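Local coordinates for lovastatin nonaketide synthase, polyketide synthase component (Aspergillus terreus, PDB 7CPX), which builds the dihydromonacolin L precursor of lovastatin from malonyl-CoA units as an iterative, multidomain polyketide synthase working together with the LovC partner, at residues A[569-579]-A[612-622]. The protein carries 2 engineered substitutions. Residues are numbered along the deposited sequence; the frame is centred on the assembly and turned at random.
Sequences QWPGMLKNLIE and FMLEGEASNVQ
Met613 packs against Leu574 and Ile578 at the buried centre of the contact. Extended beyond CG, it runs beside Leu574, with its SD 3.8 Å from Leu574 CB, and meets Ile578 at about a right angle, Ile578 CD1 lying 3.4 Å from SD. Met613 CG also rests against Met573 O. Next to these apolar side chains the backbones close in where Gly572, which opens a type II beta turn to Lys575 and itself has positive phi, lies beside Ala618, their CA atoms 4.3 Å apart. Lys575 lays CB against the Leu614 backbone, then bends at its last torsion (chi4 -62°), bringing NZ back to Gly572 O. At one end, the amide of buried Gln569 gives a nearly straight hydrogen bond from NE2 to Val621 O (2.8 Å, 166°), in both the amide and carbonyl planes and on a lone pair. The other end is looser and open to solvent: Glu615 lies across the side of the short helix, from Asn576 to Glu579, OE2 accepting a weak hydrogen bond from Asn576 ND2 (3.3 Å) and touching Glu579 CB. Within the malonyl-CoA:ACP transacylase domain, helix 624-644 covers Met613 and Leu574 through Val634, helix 582-596 backs Ile578, and helix 883-898 flanks Asn576.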
# COMPACT_ATOMS: atom_id res chain seq x y z
N GLN A 569 2.01 -83.62 -21.84
CA GLN A 569 1.94 -83.82 -20.40
C GLN A 569 3.34 -83.77 -19.79
O GLN A 569 4.28 -84.38 -20.32
CB GLN A 569 1.26 -85.15 -20.07
CG GLN A 569 2.11 -86.40 -20.27
CD GLN A 569 2.57 -86.58 -21.70
OE1 GLN A 569 2.17 -85.83 -22.60
NE2 GLN A 569 3.41 -87.58 -21.93
N TRP A 570 3.48 -83.05 -18.70
CA TRP A 570 4.74 -82.89 -17.99
C TRP A 570 4.79 -83.83 -16.80
O TRP A 570 3.76 -84.24 -16.27
CB TRP A 570 4.92 -81.44 -17.53
CG TRP A 570 4.55 -80.43 -18.58
CD1 TRP A 570 3.63 -79.43 -18.45
CD2 TRP A 570 5.07 -80.34 -19.91
NE1 TRP A 570 3.56 -78.71 -19.62
CE2 TRP A 570 4.43 -79.25 -20.53
CE3 TRP A 570 6.01 -81.08 -20.63
CZ2 TRP A 570 4.71 -78.87 -21.84
CZ3 TRP A 570 6.29 -80.70 -21.93
CH2 TRP A 570 5.64 -79.61 -22.53
N PRO A 571 5.99 -84.20 -16.35
CA PRO A 571 6.09 -85.09 -15.18
C PRO A 571 5.53 -84.42 -13.93
O PRO A 571 5.69 -83.22 -13.71
CB PRO A 571 7.59 -85.36 -15.06
CG PRO A 571 8.24 -84.20 -15.74
CD PRO A 571 7.32 -83.81 -16.85
N GLY A 572 4.88 -85.23 -13.09
CA GLY A 572 4.42 -84.76 -11.80
C GLY A 572 3.43 -83.61 -11.86
O GLY A 572 3.55 -82.66 -11.07
N MET A 573 2.47 -83.67 -12.77
CA MET A 573 1.44 -82.65 -12.83
C MET A 573 0.41 -82.87 -11.73
O MET A 573 0.09 -84.00 -11.36
CB MET A 573 0.75 -82.66 -14.20
CG MET A 573 1.68 -82.34 -15.36
SD MET A 573 1.73 -80.59 -15.81
CE MET A 573 2.70 -79.91 -14.47
N LEU A 574 -0.11 -81.76 -11.20
CA LEU A 574 -1.08 -81.72 -10.11
C LEU A 574 -0.52 -82.25 -8.80
O LEU A 574 -1.28 -82.39 -7.83
CB LEU A 574 -2.36 -82.51 -10.43
CG LEU A 574 -3.23 -82.05 -11.60
CD1 LEU A 574 -4.54 -82.83 -11.59
CD2 LEU A 574 -3.49 -80.56 -11.56
N LYS A 575 0.77 -82.55 -8.72
CA LYS A 575 1.33 -83.10 -7.48
C LYS A 575 1.15 -82.12 -6.33
O LYS A 575 0.79 -82.51 -5.21
CB LYS A 575 2.80 -83.45 -7.68
CG LYS A 575 3.70 -82.27 -7.99
CD LYS A 575 5.12 -82.71 -8.27
CE LYS A 575 6.05 -81.52 -8.47
NZ LYS A 575 5.65 -80.69 -9.64
N ASN A 576 1.41 -80.83 -6.58
CA ASN A 576 1.26 -79.83 -5.53
C ASN A 576 -0.21 -79.51 -5.29
O ASN A 576 -0.64 -79.34 -4.15
CB ASN A 576 2.04 -78.57 -5.89
CG ASN A 576 3.46 -78.87 -6.31
OD1 ASN A 576 3.88 -78.56 -7.42
ND2 ASN A 576 4.23 -79.48 -5.40
N LEU A 577 -1.01 -79.42 -6.37
CA LEU A 577 -2.43 -79.15 -6.21
C LEU A 577 -3.12 -80.25 -5.41
O LEU A 577 -3.92 -79.97 -4.51
CB LEU A 577 -3.09 -79.00 -7.58
CG LEU A 577 -3.06 -77.60 -8.21
CD1 LEU A 577 -3.40 -77.67 -9.69
CD2 LEU A 577 -4.04 -76.67 -7.49
N ILE A 578 -2.81 -81.51 -5.73
CA ILE A 578 -3.44 -82.62 -5.02
C ILE A 578 -3.03 -82.64 -3.56
O ILE A 578 -3.85 -82.87 -2.67
CB ILE A 578 -3.10 -83.95 -5.73
CG1 ILE A 578 -3.76 -83.99 -7.11
CG2 ILE A 578 -3.53 -85.13 -4.87
CD1 ILE A 578 -3.31 -85.14 -7.98
N GLU A 579 -1.75 -82.39 -3.29
CA GLU A 579 -1.21 -82.46 -1.94
C GLU A 579 -1.33 -81.14 -1.18
O GLU A 579 -0.79 -81.03 -0.07
CB GLU A 579 0.25 -82.90 -1.98
CG GLU A 579 0.46 -84.32 -2.49
CD GLU A 579 -0.12 -85.36 -1.55
OE1 GLU A 579 -0.52 -85.00 -0.42
OE2 GLU A 579 -0.17 -86.55 -1.94
N PHE A 612 1.80 -91.66 -9.86
CA PHE A 612 2.61 -90.72 -10.63
C PHE A 612 2.40 -89.27 -10.24
O PHE A 612 3.35 -88.48 -10.34
CB PHE A 612 2.33 -90.88 -12.13
CG PHE A 612 2.82 -92.18 -12.70
CD1 PHE A 612 4.12 -92.29 -13.17
CD2 PHE A 612 1.99 -93.28 -12.76
CE1 PHE A 612 4.57 -93.49 -13.70
CE2 PHE A 612 2.44 -94.48 -13.28
CZ PHE A 612 3.73 -94.58 -13.75
N MET A 613 1.20 -88.88 -9.80
CA MET A 613 0.96 -87.53 -9.31
C MET A 613 1.36 -87.43 -7.84
O MET A 613 0.56 -87.14 -6.95
CB MET A 613 -0.50 -87.15 -9.51
CG MET A 613 -0.91 -86.99 -10.97
SD MET A 613 -2.56 -86.28 -11.13
CE MET A 613 -2.66 -86.03 -12.90
N LEU A 614 2.65 -87.68 -7.60
CA LEU A 614 3.21 -87.71 -6.26
C LEU A 614 4.36 -86.72 -6.15
O LEU A 614 5.19 -86.62 -7.06
CB LEU A 614 3.71 -89.12 -5.92
CG LEU A 614 2.67 -90.24 -6.00
CD1 LEU A 614 3.33 -91.59 -5.80
CD2 LEU A 614 1.57 -90.02 -4.98
N GLU A 615 4.38 -85.98 -5.05
CA GLU A 615 5.48 -85.05 -4.80
C GLU A 615 6.76 -85.81 -4.50
O GLU A 615 6.74 -86.91 -3.93
CB GLU A 615 5.13 -84.12 -3.64
CG GLU A 615 3.93 -83.23 -3.89
CD GLU A 615 3.67 -82.26 -2.75
OE1 GLU A 615 4.23 -82.47 -1.66
OE2 GLU A 615 2.91 -81.29 -2.95
N GLY A 616 7.88 -85.22 -4.88
CA GLY A 616 9.18 -85.85 -4.68
C GLY A 616 9.57 -86.84 -5.75
O GLY A 616 10.70 -86.80 -6.25
N GLU A 617 8.66 -87.73 -6.13
CA GLU A 617 8.95 -88.69 -7.19
C GLU A 617 9.06 -87.99 -8.54
O GLU A 617 10.10 -88.04 -9.20
CB GLU A 617 7.87 -89.78 -7.23
CG GLU A 617 7.68 -90.51 -5.91
CD GLU A 617 6.83 -91.75 -6.06
OE1 GLU A 617 6.34 -92.02 -7.18
OE2 GLU A 617 6.65 -92.47 -5.05
N ALA A 618 7.98 -87.32 -8.96
CA ALA A 618 7.96 -86.61 -10.24
C ALA A 618 8.38 -87.52 -11.38
O ALA A 618 9.13 -87.13 -12.28
CB ALA A 618 8.85 -85.36 -10.17
N SER A 619 7.89 -88.75 -11.36
CA SER A 619 8.24 -89.73 -12.38
C SER A 619 7.73 -89.29 -13.74
O SER A 619 6.64 -88.73 -13.87
CB SER A 619 7.68 -91.10 -12.02
OG SER A 619 8.70 -91.96 -11.55
N ASN A 620 8.53 -89.56 -14.77
CA ASN A 620 8.12 -89.28 -16.14
C ASN A 620 6.89 -90.11 -16.49
O ASN A 620 6.78 -91.28 -16.14
CB ASN A 620 9.25 -89.59 -17.11
CG ASN A 620 8.82 -89.48 -18.56
OD1 ASN A 620 8.00 -88.64 -18.91
ND2 ASN A 620 9.38 -90.34 -19.41
N VAL A 621 5.95 -89.48 -17.20
CA VAL A 621 4.70 -90.13 -17.60
C VAL A 621 4.57 -89.93 -19.11
O VAL A 621 4.01 -88.93 -19.58
CB VAL A 621 3.48 -89.58 -16.86
CG1 VAL A 621 2.27 -90.47 -17.11
CG2 VAL A 621 3.77 -89.46 -15.38
N GLN A 622 5.09 -90.88 -19.89
CA GLN A 622 4.89 -90.92 -21.33
C GLN A 622 4.05 -92.10 -21.78
O GLN A 622 3.61 -92.12 -22.94
CB GLN A 622 6.24 -90.96 -22.06
CG GLN A 622 7.02 -89.66 -22.01
CD GLN A 622 8.39 -89.78 -22.65
OE1 GLN A 622 9.18 -90.66 -22.30
NE2 GLN A 622 8.67 -88.91 -23.61